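Local coordinates for putative ferritin-like diiron-carboxylate protein TM1526 (Thermotoga maritima, PDB 1VJX) that is of unknown function but belongs to the rubrerythrin branch of the ferritin-like four-helix bundles, and probably binds metal, perhaps as a diiron-carboxylate oxidoreductase, at residues S37-G42 with K97-K102; I107-E112 with K148-K153; R31-L36 with L49-Q54. One frame throughout, in Å; residues are numbered along the deposited sequence. Where two conformers were deposited one is given.

In the fold
From the N terminus, helix 15-36 and helix 43-68 form a hairpin, and interaction 3 closes it, pairing 31-36 with 49-54 across a turn. That turn contains 37-42, the first segment of interaction 1, which is answered only later by 97-102 at the start of helix 101-125; interactions 1 and 3 therefore cross along the chain. Interaction 2 follows both in series and closes the second hairpin, helix 101-125 against helix 129-156. Leu-101 CD1 meets Met-152 CE at 3.9 Å, connecting interactions 1 and 2. The two hairpins are joined by interaction 1 and by contacts between interactions 2 and 3, such as Leu-149 CD1 to Tyr-33 OH at 3.6 Å.

Interaction 1 (S37-G42 with K97-K102); sequences SEHFNG and KDLTLK
His-39 and Phe-40 each carry CG anti to the carbonyl carbon (chi1 -66° and -63°), which sends both rings out of the turn toward 97-102, where the side chains of Leu-99 and Leu-101 meet them. The contact lies at one end of a ferritin-like four-helix bundle: the turn between helix 15-36 and helix 43-68 packs against the entry to helix 101-125. The two segments bury 250 Å² in sum, and the contact between them is largely apolar, built on two CH-pi approaches. At His-39 the methyl Leu-99 CD1 stands over one ring face but not over its middle; it is 3.3 Å from His-39 ND1 and 3.4 Å from His-39 CE1, so it covers that side of the imidazole. The ring's other nitrogen, NE2, makes a weak hydrogen bond to Leu-94 O, which may help orient the imidazole. Phe-40 is met differently. Leu-101 CD1 sits over the centre of the ring, 4.0 Å from its centroid and 12° off the normal, while the ring's far end abuts backbone: Phe-40 CZ lies 3.6 Å from Leu-101 CA, and the carbonyl carbon of Thr-100 is at the ring edge, in its plane. The phenyl is thus placed against the very start of the helix, next to its N-cap residue Thr-100. The Thr-100 side chain caps a backbone N early in the helix while its own N makes a hydrogen bond to Glu-103 OE2, a pattern consistent with a capping box. Leu-101 also touches Ile-44 and Phe-48 of helix 43-68 and Met-152 of helix 129-156, linking the contact to the end of the bundle. Alongside the CH-pi methyl, Leu-101 CB adds a flank to the phenyl, 3.9 Å from Phe-40 CE1.

Interaction 2 (I107-E112 with K148-K153); sequences IAISVE and KLLEMK
Helix segments 107-112 and 148-153 run antiparallel at 155°, with their axes 9.9 Å apart at closest approach and Ile-109 and Leu-149 in register. The side chains of Ile-109 and Leu-149 lie side by side and point oppositely, Ile-109 CG1 lying 3.6 Å from Leu-149 CB. With CG1 anti to the carbonyl carbon (chi1 -75°), the Ile-109 chain extends across the interface: CD1 meets Leu-150 CD2 at 3.7 Å and passes 4.1 Å from Lys-153 CD. The other arm of the contact belongs to Leu-149, whose CD1 rests 3.7 Å from Ala-108 CB; the small alanine admits this methyl. Shortening Ile-109 to alanine removes CG1, CG2 and CD1 and is likely to leave Leu-149 CB and Leu-150 CD2 without their partner and open a gap beside the aliphatic part of Lys-153. That aliphatic part borders the apolar patch, and Lys-153 NZ is paired with Asp-106 OD1 in a salt bridge. Further along, the buried Glu-112 turns CB to Leu-149, and its OE2 lies close to Glu-142 OE1; two acidic side chains brought together inside the bundle are consistent with the carboxylate-rich diiron site of this family. The pair of helices forms the second hairpin of this four-helix bundle, as in the ferritin-like fold.

Interaction 3 (R31-L36 with L49-Q54); sequences RFYREL and LELADQ
This is a close antiparallel helix-helix contact within the first hairpin of the ferritin-like four-helix bundle, joining the end of helix 15-36 to helix 43-68. The axes of the two short segments approach to 7.7 Å at 158°, a closeness consistent with the small side chain of Ala-52, whose CB lies 3.9 Å from Tyr-33 CB and 4.0 Å from Arg-34 CB. On the outer side, Arg-34 is exposed and modelled in two conformers, so the place of its end is doubtful. In the given conformer the chain bends at chi3 (-75°) and sets a guanidinium face over Ala-52 CB, while Leu-49 lies across the arginine chain with CD2 3.8 Å from Arg-34 CG. Its NH2 stays beyond salt-bridge distance of Asp-53 OD1, which instead pairs with Arg-56 NE; any attraction to Arg-34 is probably a weaker, long-range one. On the interior side the Tyr-33 ring is held between helices, since it also touches Glu-112 across the bundle. Leu-51 CB stands over one face of that ring, displaced from its centre, a CH-pi contact 24° off the normal in which the nearest ring atom, Tyr-33 CD2, is 3.7 Å from Leu-51 CB.

Interaction 1 (S37-G42 with K97-K102)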
loop_
_atom_site.group_PDB
_atom_site.type_symbol
_atom_site.label_atom_id
_atom_site.label_comp_id
_atom_site.label_asym_id
_atom_site.label_seq_id
_atom_site.Cartn_x
_atom_site.Cartn_y
_atom_site.Cartn_z
ATOM N N SER A 37 13.937 7.648 -0.446
ATOM C CA SER A 37 14.954 7.837 0.580
ATOM C C SER A 37 16.288 8.294 -0.013
ATOM O O SER A 37 17.169 8.750 0.701
ATOM C CB SER A 37 15.140 6.553 1.378
ATOM O OG SER A 37 15.936 5.625 0.673
ATOM N N GLU A 38 16.444 8.154 -1.319
ATOM C CA GLU A 38 17.640 8.627 -1.997
ATOM C C GLU A 38 17.597 10.115 -2.214
ATOM O O GLU A 38 18.586 10.663 -2.597
ATOM C CB GLU A 38 17.772 7.966 -3.374
ATOM C CG GLU A 38 18.242 6.521 -3.380
ATOM C CD GLU A 38 17.824 5.766 -4.651
ATOM O OE1 GLU A 38 17.066 6.327 -5.498
ATOM O OE2 GLU A 38 18.215 4.582 -4.778
ATOM N N HIS A 39 16.446 10.753 -2.008
ATOM C CA HIS A 39 16.270 12.174 -2.280
ATOM C C HIS A 39 16.396 13.046 -1.019
ATOM O O HIS A 39 16.411 14.273 -1.119
ATOM C CB HIS A 39 14.908 12.410 -2.952
ATOM C CG HIS A 39 14.809 11.806 -4.323
ATOM N ND1 HIS A 39 15.077 12.515 -5.478
ATOM C CD2 HIS A 39 14.511 10.546 -4.715
ATOM C CE1 HIS A 39 14.939 11.717 -6.520
ATOM N NE2 HIS A 39 14.600 10.516 -6.086
ATOM N N PHE A 40 16.494 12.381 0.142
ATOM C CA PHE A 40 16.318 12.986 1.468
ATOM C C PHE A 40 17.319 12.463 2.480
ATOM O O PHE A 40 18.092 11.568 2.185
ATOM C CB PHE A 40 14.882 12.802 1.945
ATOM C CG PHE A 40 13.915 13.494 1.079
ATOM C CD1 PHE A 40 13.845 14.885 1.094
ATOM C CD2 PHE A 40 13.148 12.780 0.152
ATOM C CE1 PHE A 40 12.980 15.556 0.237
ATOM C CE2 PHE A 40 12.273 13.430 -0.704
ATOM C CZ PHE A 40 12.175 14.824 -0.658
ATOM N N ASN A 41 17.307 13.027 3.681
ATOM C CA ASN A 41 18.558 13.164 4.409
ATOM C C ASN A 41 18.693 12.619 5.831
ATOM O O ASN A 41 19.764 12.107 6.167
ATOM C CB ASN A 41 19.004 14.635 4.369
ATOM C CG ASN A 41 19.880 14.948 3.166
ATOM O OD1 ASN A 41 20.841 14.205 2.855
ATOM N ND2 ASN A 41 19.574 16.061 2.487
ATOM N N GLY A 42 17.694 12.734 6.684
ATOM C CA GLY A 42 18.003 12.518 8.088
ATOM C C GLY A 42 17.117 11.544 8.787
ATOM O O GLY A 42 17.119 10.348 8.445
ATOM N N LYS A 97 16.803 15.634 -9.371
ATOM C CA LYS A 97 17.802 15.785 -8.325
ATOM C C LYS A 97 17.447 16.908 -7.348
ATOM O O LYS A 97 18.215 17.176 -6.416
ATOM C CB LYS A 97 19.175 16.029 -8.976
ATOM C CG LYS A 97 19.744 14.838 -9.759
ATOM C CD LYS A 97 21.028 15.231 -10.461
ATOM C CE LYS A 97 21.582 14.126 -11.350
ATOM N NZ LYS A 97 22.566 14.642 -12.363
ATOM N N ASP A 98 16.286 17.537 -7.558
ATOM C CA ASP A 98 15.839 18.696 -6.765
ATOM C C ASP A 98 14.424 18.551 -6.230
ATOM O O ASP A 98 13.692 19.539 -6.134
ATOM C CB ASP A 98 15.880 19.966 -7.615
ATOM C CG ASP A 98 15.020 19.861 -8.852
ATOM O OD1 ASP A 98 14.403 18.802 -9.054
ATOM O OD2 ASP A 98 14.920 20.764 -9.705
ATOM N N LEU A 99 14.029 17.334 -5.878
ATOM C CA LEU A 99 12.679 17.101 -5.426
ATOM C C LEU A 99 12.458 17.734 -4.049
ATOM O O LEU A 99 13.325 17.658 -3.175
ATOM C CB LEU A 99 12.387 15.598 -5.366
ATOM C CG LEU A 99 12.386 14.811 -6.687
ATOM C CD1 LEU A 99 12.015 13.367 -6.398
ATOM C CD2 LEU A 99 11.416 15.377 -7.707
ATOM N N THR A 100 11.292 18.363 -3.879
ATOM C CA THR A 100 10.863 18.870 -2.583
ATOM C C THR A 100 10.119 17.779 -1.815
ATOM O O THR A 100 9.515 16.885 -2.403
ATOM C CB THR A 100 9.946 20.112 -2.731
ATOM O OG1 THR A 100 8.708 19.761 -3.352
ATOM C CG2 THR A 100 10.551 21.162 -3.674
ATOM N N LEU A 101 10.161 17.862 -0.494
ATOM C CA LEU A 101 9.461 16.894 0.350
ATOM C C LEU A 101 7.967 16.972 0.092
ATOM O O LEU A 101 7.305 15.948 -0.001
ATOM C CB LEU A 101 9.782 17.124 1.841
ATOM C CG LEU A 101 9.238 16.056 2.816
ATOM C CD1 LEU A 101 9.942 14.704 2.683
ATOM C CD2 LEU A 101 9.319 16.584 4.266
ATOM N N LYS A 102 7.469 18.194 -0.074
ATOM C CA LYS A 102 6.054 18.460 -0.347
ATOM C C LYS A 102 5.489 17.700 -1.530
ATOM O O LYS A 102 4.460 17.060 -1.410
ATOM C CB LYS A 102 5.831 19.967 -0.591
ATOM C CG LYS A 102 4.385 20.371 -0.962
ATOM C CD LYS A 102 4.179 21.910 -0.933
ATOM C CE LYS A 102 2.687 22.328 -0.868
ATOM N NZ LYS A 102 1.786 21.596 -1.854
#

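Interaction 2 (I107-E112 with K148-K153)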
loop_
_atom_site.group_PDB
_atom_site.type_symbol
_atom_site.label_atom_id
_atom_site.label_comp_id
_atom_site.label_asym_id
_atom_site.label_seq_id
_atom_site.Cartn_x
_atom_site.Cartn_y
_atom_site.Cartn_z
ATOM N N ILE A 107 2.117 13.049 -3.325
ATOM C CA ILE A 107 1.935 11.823 -4.109
ATOM C C ILE A 107 1.751 10.593 -3.185
ATOM O O ILE A 107 0.838 9.808 -3.372
ATOM C CB ILE A 107 3.117 11.647 -5.094
ATOM C CG1 ILE A 107 3.119 12.795 -6.122
ATOM C CG2 ILE A 107 3.024 10.294 -5.796
ATOM C CD1 ILE A 107 4.450 12.988 -6.867
ATOM N N ALA A 108 2.610 10.482 -2.179
ATOM C CA ALA A 108 2.577 9.386 -1.225
ATOM C C ALA A 108 1.251 9.316 -0.552
ATOM O O ALA A 108 0.727 8.257 -0.343
ATOM C CB ALA A 108 3.642 9.575 -0.171
ATOM N N ILE A 109 0.739 10.477 -0.154
ATOM C CA ILE A 109 -0.486 10.551 0.639
ATOM C C ILE A 109 -1.648 10.113 -0.229
ATOM O O ILE A 109 -2.519 9.367 0.208
ATOM C CB ILE A 109 -0.659 11.951 1.197
ATOM C CG1 ILE A 109 0.319 12.140 2.366
ATOM C CG2 ILE A 109 -2.091 12.184 1.650
ATOM C CD1 ILE A 109 0.573 13.572 2.762
ATOM N N SER A 110 -1.616 10.542 -1.476
ATOM C CA SER A 110 -2.715 10.284 -2.384
ATOM C C SER A 110 -2.802 8.821 -2.782
ATOM O O SER A 110 -3.896 8.293 -2.805
ATOM C CB SER A 110 -2.616 11.189 -3.625
ATOM O OG SER A 110 -3.525 10.745 -4.610
ATOM N N VAL A 111 -1.670 8.169 -3.081
ATOM C CA VAL A 111 -1.701 6.750 -3.404
ATOM C C VAL A 111 -1.912 5.883 -2.165
ATOM O O VAL A 111 -2.508 4.814 -2.259
ATOM C CB VAL A 111 -0.461 6.216 -4.211
ATOM C CG1 VAL A 111 -0.136 7.109 -5.415
ATOM C CG2 VAL A 111 0.726 6.076 -3.335
ATOM N N GLU A 112 -1.408 6.315 -1.015
ATOM C CA GLU A 112 -1.648 5.575 0.209
ATOM C C GLU A 112 -3.177 5.504 0.510
ATOM O O GLU A 112 -3.719 4.451 0.779
ATOM C CB GLU A 112 -0.888 6.221 1.375
ATOM C CG GLU A 112 -1.065 5.516 2.708
ATOM C CD GLU A 112 -0.638 4.053 2.649
ATOM O OE1 GLU A 112 0.195 3.692 1.784
ATOM O OE2 GLU A 112 -1.133 3.255 3.485
ATOM N N LYS A 148 1.837 9.335 9.532
ATOM C CA LYS A 148 3.235 9.779 9.519
ATOM C C LYS A 148 3.497 10.674 8.341
ATOM O O LYS A 148 4.124 11.721 8.488
ATOM C CB LYS A 148 4.200 8.598 9.498
ATOM C CG LYS A 148 5.670 9.000 9.526
ATOM C CD LYS A 148 6.078 9.570 10.861
ATOM C CE LYS A 148 7.373 10.322 10.829
ATOM N NZ LYS A 148 7.552 11.008 12.168
ATOM N N LEU A 149 2.989 10.286 7.174
ATOM C CA LEU A 149 3.052 11.141 5.988
ATOM C C LEU A 149 2.389 12.523 6.196
ATOM O O LEU A 149 2.907 13.538 5.764
ATOM C CB LEU A 149 2.436 10.421 4.776
ATOM C CG LEU A 149 3.091 9.119 4.281
ATOM C CD1 LEU A 149 2.315 8.498 3.139
ATOM C CD2 LEU A 149 4.515 9.340 3.831
ATOM N N LEU A 150 1.250 12.572 6.865
ATOM C CA LEU A 150 0.571 13.844 7.114
ATOM C C LEU A 150 1.314 14.692 8.169
ATOM O O LEU A 150 1.329 15.938 8.102
ATOM C CB LEU A 150 -0.882 13.580 7.522
ATOM C CG LEU A 150 -1.763 12.966 6.420
ATOM C CD1 LEU A 150 -3.054 12.348 6.988
ATOM C CD2 LEU A 150 -2.103 14.034 5.338
ATOM N N GLU A 151 1.928 14.002 9.131
ATOM C CA GLU A 151 2.785 14.624 10.146
ATOM C C GLU A 151 4.015 15.301 9.501
ATOM O O GLU A 151 4.323 16.433 9.803
ATOM C CB GLU A 151 3.199 13.567 11.194
ATOM C CG GLU A 151 4.181 14.031 12.266
ATOM C CD GLU A 151 4.324 13.016 13.401
ATOM O OE1 GLU A 151 5.151 12.080 13.289
ATOM O OE2 GLU A 151 3.596 13.146 14.417
HETATM N N MSE A 152 4.690 14.591 8.607
HETATM C CA MSE A 152 5.796 15.144 7.832
HETATM C C MSE A 152 5.351 16.308 6.944
HETATM O O MSE A 152 6.029 17.331 6.882
HETATM C CB MSE A 152 6.458 14.052 6.987
HETATM C CG MSE A 152 7.237 13.032 7.787
HETATM SE SE MSE A 152 7.831 11.520 6.689
HETATM C CE MSE A 152 9.347 12.328 5.730
ATOM N N LYS A 153 4.216 16.165 6.263
ATOM C CA LYS A 153 3.698 17.272 5.452
ATOM C C LYS A 153 3.501 18.533 6.289
ATOM O O LYS A 153 3.920 19.638 5.924
ATOM C CB LYS A 153 2.370 16.906 4.804
ATOM C CG LYS A 153 1.907 17.930 3.765
ATOM C CD LYS A 153 0.522 17.602 3.200
ATOM C CE LYS A 153 -0.150 18.822 2.552
ATOM N NZ LYS A 153 0.536 19.272 1.295
#

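Interaction 3 (R31-L36 with L49-Q54)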
loop_
_atom_site.group_PDB
_atom_site.type_symbol
_atom_site.label_atom_id
_atom_site.label_comp_id
_atom_site.label_asym_id
_atom_site.label_seq_id
_atom_site.Cartn_x
_atom_site.Cartn_y
_atom_site.Cartn_z
ATOM N N ARG A 31 9.192 0.004 -3.045
ATOM C CA ARG A 31 10.103 0.592 -4.011
ATOM C C ARG A 31 10.097 2.107 -4.012
ATOM O O ARG A 31 11.133 2.745 -4.070
ATOM C CB ARG A 31 9.732 0.140 -5.415
ATOM C CG ARG A 31 10.569 -0.969 -5.913
ATOM C CD ARG A 31 10.362 -1.247 -7.384
ATOM N NE ARG A 31 10.820 -0.100 -8.179
ATOM C CZ ARG A 31 10.057 0.675 -8.967
ATOM N NH1 ARG A 31 8.752 0.433 -9.130
ATOM N NH2 ARG A 31 10.623 1.701 -9.619
ATOM N N PHE A 32 8.898 2.657 -4.056
ATOM C CA PHE A 32 8.672 4.097 -3.936
ATOM C C PHE A 32 9.442 4.645 -2.723
ATOM O O PHE A 32 10.344 5.469 -2.882
ATOM C CB PHE A 32 7.177 4.337 -3.813
ATOM C CG PHE A 32 6.761 5.781 -3.831
ATOM C CD1 PHE A 32 7.044 6.593 -4.919
ATOM C CD2 PHE A 32 6.015 6.301 -2.786
ATOM C CE1 PHE A 32 6.623 7.928 -4.930
ATOM C CE2 PHE A 32 5.590 7.614 -2.795
ATOM C CZ PHE A 32 5.893 8.430 -3.863
ATOM N N TYR A 33 9.136 4.131 -1.529
ATOM C CA TYR A 33 9.692 4.691 -0.288
ATOM C C TYR A 33 11.219 4.520 -0.212
ATOM O O TYR A 33 11.925 5.419 0.277
ATOM C CB TYR A 33 8.990 4.130 0.960
ATOM C CG TYR A 33 7.520 4.510 1.098
ATOM C CD1 TYR A 33 7.101 5.836 0.988
ATOM C CD2 TYR A 33 6.555 3.543 1.390
ATOM C CE1 TYR A 33 5.766 6.181 1.129
ATOM C CE2 TYR A 33 5.219 3.869 1.540
ATOM C CZ TYR A 33 4.819 5.189 1.405
ATOM O OH TYR A 33 3.480 5.522 1.559
ATOM N N ARG A 34 11.714 3.401 -0.724
ATOM C CA ARG A 34 13.139 3.141 -0.725
ATOM C C ARG A 34 13.849 4.088 -1.718
ATOM O O ARG A 34 14.875 4.676 -1.385
ATOM C CB ARG A 34 13.423 1.658 -1.034
ATOM C CG ARG A 34 14.691 1.142 -0.385
ATOM C CD ARG A 34 15.023 -0.304 -0.697
ATOM N NE ARG A 34 14.196 -1.282 0.020
ATOM C CZ ARG A 34 14.333 -1.599 1.300
ATOM N NH1 ARG A 34 15.237 -0.972 2.057
ATOM N NH2 ARG A 34 13.544 -2.526 1.837
ATOM N N GLU A 35 13.284 4.239 -2.916
ATOM C CA GLU A 35 13.765 5.213 -3.906
ATOM C C GLU A 35 13.634 6.668 -3.414
ATOM O O GLU A 35 14.520 7.480 -3.661
ATOM C CB GLU A 35 13.034 5.042 -5.252
ATOM C CG GLU A 35 13.487 3.809 -6.052
ATOM C CD GLU A 35 12.609 3.468 -7.274
ATOM O OE1 GLU A 35 11.380 3.247 -7.128
ATOM O OE2 GLU A 35 13.154 3.397 -8.389
ATOM N N LEU A 36 12.543 7.001 -2.720
ATOM C CA LEU A 36 12.384 8.349 -2.172
ATOM C C LEU A 36 13.490 8.673 -1.179
ATOM O O LEU A 36 13.928 9.841 -1.071
ATOM C CB LEU A 36 11.039 8.523 -1.463
ATOM C CG LEU A 36 9.745 8.723 -2.254
ATOM C CD1 LEU A 36 8.639 8.985 -1.247
ATOM C CD2 LEU A 36 9.833 9.870 -3.241
ATOM N N LEU A 49 12.718 4.681 4.769
ATOM C CA LEU A 49 13.260 3.326 4.712
ATOM C C LEU A 49 12.460 2.379 5.609
ATOM O O LEU A 49 12.267 1.214 5.259
ATOM C CB LEU A 49 14.748 3.294 5.070
ATOM C CG LEU A 49 15.678 3.830 3.988
ATOM C CD1 LEU A 49 17.100 4.082 4.549
ATOM C CD2 LEU A 49 15.741 2.895 2.768
ATOM N N GLU A 50 12.021 2.877 6.765
ATOM C CA GLU A 50 11.161 2.100 7.650
ATOM C C GLU A 50 9.880 1.762 6.920
ATOM O O GLU A 50 9.466 0.611 6.906
ATOM C CB GLU A 50 10.856 2.847 8.951
ATOM C CG GLU A 50 11.849 2.511 10.054
ATOM C CD GLU A 50 12.023 3.638 11.084
ATOM O OE1 GLU A 50 11.045 4.422 11.279
ATOM O OE2 GLU A 50 13.131 3.732 11.700
ATOM N N LEU A 51 9.272 2.781 6.315
ATOM C CA LEU A 51 8.042 2.622 5.556
ATOM C C LEU A 51 8.222 1.560 4.483
ATOM O O LEU A 51 7.355 0.727 4.314
ATOM C CB LEU A 51 7.575 3.968 4.963
ATOM C CG LEU A 51 7.135 5.048 5.964
ATOM C CD1 LEU A 51 6.633 6.307 5.277
ATOM C CD2 LEU A 51 6.051 4.529 6.847
ATOM N N ALA A 52 9.374 1.570 3.809
ATOM C CA ALA A 52 9.721 0.570 2.782
ATOM C C ALA A 52 9.810 -0.859 3.337
ATOM O O ALA A 52 9.270 -1.767 2.735
ATOM C CB ALA A 52 11.019 0.948 2.077
ATOM N N ASP A 53 10.473 -1.049 4.476
ATOM C CA ASP A 53 10.574 -2.358 5.114
ATOM C C ASP A 53 9.206 -2.832 5.563
ATOM O O ASP A 53 8.886 -3.994 5.439
ATOM C CB ASP A 53 11.503 -2.301 6.327
ATOM C CG ASP A 53 12.179 -3.658 6.637
ATOM O OD1 ASP A 53 12.970 -4.171 5.785
ATOM O OD2 ASP A 53 11.989 -4.277 7.716
ATOM N N GLN A 54 8.392 -1.922 6.096
ATOM C CA GLN A 54 7.028 -2.274 6.518
ATOM C C GLN A 54 6.178 -2.751 5.360
ATOM O O GLN A 54 5.473 -3.764 5.474
ATOM C CB GLN A 54 6.360 -1.072 7.223
ATOM C CG GLN A 54 6.979 -0.834 8.595
ATOM C CD GLN A 54 6.666 0.510 9.200
ATOM O OE1 GLN A 54 5.649 1.133 8.883
ATOM N NE2 GLN A 54 7.528 0.956 10.092
#